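Local coordinates for uncharacterized protein (Bacteroides eggerthii, PDB 4GDZ) that is of unknown function, belongs to the DUF4251 family and folds into an antiparallel beta-sheet that carries a bound magnesium ion, at residues Val48-Gln53 with Ser167-Gly172. Sequence-based numbering, arbitrary orientation. Where two conformers were deposited one is given.
Sequences VLEANQ and SNIFKG
With CG anti to its own carbonyl carbon (chi1 -61°) and the chain extended beyond, Glu50 reaches from strand 46-55 to the start of the short helix 168-171. There it meets Ser167, whose OG, rotated anti to the backbone N (chi1 169°), is brought within bonding distance of the carboxylate. Ser167 OG donates to Glu50 OE2 at 2.6 Å, approaching almost in line with the CD-OE2 bond. The same hydroxyl, at the N-cap, accepts from Phe170 N at 3.1 Å in an almost straight bond (173°), thus donating to the carboxylate and accepting from the helix at once. Glu50 OE2 also takes a weak, long bond from Ile169 N (3.4 Å), while OE1 accepts from a water that in turn accepts from Asn168 N.

Apolar groups flank this polar knot. Val48 lays CG2 against the serine, 3.4 Å from Ser167 OG, and reaches Phe170 CB at 4.2 Å; Leu72 of strand 61-74 touches both Val48 and Phe170. An alanine in place of Glu50 would probably leave the Ser167 hydroxyl without its acceptor and the bridging water without one of its mates. The negative carboxylate is probably stabilised by the N-H groups at the start of the turn; the serine caps that turn, and its hydrogen bond to Glu50 joins it to strand 46-55.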
# COMPACT_ATOMS: atom_id res chain seq x y z
N VAL A 48 21.75 10.03 -2.18
CA VAL A 48 20.57 10.85 -2.34
C VAL A 48 19.38 9.94 -2.69
O VAL A 48 19.48 9.11 -3.59
CB VAL A 48 20.70 11.91 -3.46
CG1 VAL A 48 19.52 12.88 -3.37
CG2 VAL A 48 22.02 12.65 -3.38
N LEU A 49 18.28 10.10 -1.98
CA LEU A 49 16.98 9.55 -2.39
C LEU A 49 16.27 10.67 -3.16
O LEU A 49 15.95 11.71 -2.59
CB LEU A 49 16.17 9.15 -1.16
CG LEU A 49 14.84 8.39 -1.34
CD1 LEU A 49 13.72 9.29 -1.84
CD2 LEU A 49 15.01 7.26 -2.31
N GLU A 50 16.07 10.46 -4.45
CA GLU A 50 15.36 11.39 -5.31
C GLU A 50 13.91 10.90 -5.48
O GLU A 50 13.67 9.87 -6.13
CB GLU A 50 16.08 11.50 -6.68
CG GLU A 50 17.52 12.01 -6.56
CD GLU A 50 18.21 12.34 -7.89
OE1 GLU A 50 17.65 12.07 -8.97
OE2 GLU A 50 19.36 12.85 -7.85
N ALA A 51 12.96 11.59 -4.85
CA ALA A 51 11.56 11.12 -4.78
C ALA A 51 10.82 11.52 -6.06
O ALA A 51 11.06 12.59 -6.61
CB ALA A 51 10.83 11.68 -3.56
N ASN A 52 9.91 10.65 -6.50
CA ASN A 52 9.03 10.97 -7.63
C ASN A 52 7.56 10.76 -7.32
O ASN A 52 6.70 11.02 -8.17
CB ASN A 52 9.44 10.25 -8.93
CG ASN A 52 9.54 8.75 -8.77
OD1 ASN A 52 8.84 8.15 -7.97
ND2 ASN A 52 10.41 8.13 -9.55
N GLN A 53 7.26 10.32 -6.11
CA GLN A 53 5.89 10.34 -5.67
C GLN A 53 5.75 10.47 -4.19
O GLN A 53 6.63 10.08 -3.42
CB GLN A 53 5.11 9.11 -6.16
CG GLN A 53 5.63 7.80 -5.71
CD GLN A 53 4.75 6.60 -6.06
OE1 GLN A 53 4.03 6.58 -7.06
NE2 GLN A 53 4.84 5.58 -5.23
N SER A 167 23.78 11.34 -8.91
CA SER A 167 22.62 12.15 -8.57
C SER A 167 22.69 13.51 -9.24
O SER A 167 23.61 14.29 -8.96
CB SER A 167 22.54 12.31 -7.05
OG SER A 167 21.60 13.28 -6.70
N ASN A 168 21.73 13.82 -10.12
CA ASN A 168 21.64 15.16 -10.71
C ASN A 168 21.36 16.23 -9.67
O ASN A 168 21.74 17.39 -9.85
CB ASN A 168 20.59 15.22 -11.82
CG ASN A 168 20.98 14.41 -13.04
OD1 ASN A 168 22.16 14.20 -13.32
ND2 ASN A 168 19.98 13.93 -13.76
N ILE A 169 20.67 15.87 -8.57
CA ILE A 169 20.43 16.80 -7.45
C ILE A 169 21.77 17.22 -6.86
O ILE A 169 22.06 18.41 -6.67
CB ILE A 169 19.59 16.15 -6.33
CG1 ILE A 169 18.15 15.90 -6.79
CG2 ILE A 169 19.59 17.01 -5.06
CD1 ILE A 169 17.46 17.14 -7.32
N PHE A 170 22.58 16.23 -6.52
CA PHE A 170 23.90 16.50 -5.94
C PHE A 170 24.76 17.30 -6.92
O PHE A 170 25.40 18.28 -6.54
CB PHE A 170 24.64 15.22 -5.51
CG PHE A 170 26.03 15.49 -4.96
CD1 PHE A 170 26.19 16.03 -3.67
CD2 PHE A 170 27.15 15.25 -5.72
CE1 PHE A 170 27.46 16.30 -3.17
CE2 PHE A 170 28.42 15.53 -5.23
CZ PHE A 170 28.57 16.05 -3.95
N LYS A 171 24.77 16.89 -8.19
CA LYS A 171 25.72 17.43 -9.15
C LYS A 171 25.30 18.78 -9.71
O LYS A 171 26.13 19.46 -10.28
CB LYS A 171 25.98 16.44 -10.31
CG LYS A 171 26.72 15.18 -9.90
CD LYS A 171 27.07 14.29 -11.09
CE LYS A 171 25.84 13.67 -11.72
NZ LYS A 171 26.22 12.61 -12.71
N GLY A 172 24.05 19.18 -9.54
CA GLY A 172 23.55 20.40 -10.16
C GLY A 172 23.92 21.71 -9.46
O GLY A 172 23.69 22.77 -10.00
O HOH W 1 19.56 12.08 -10.95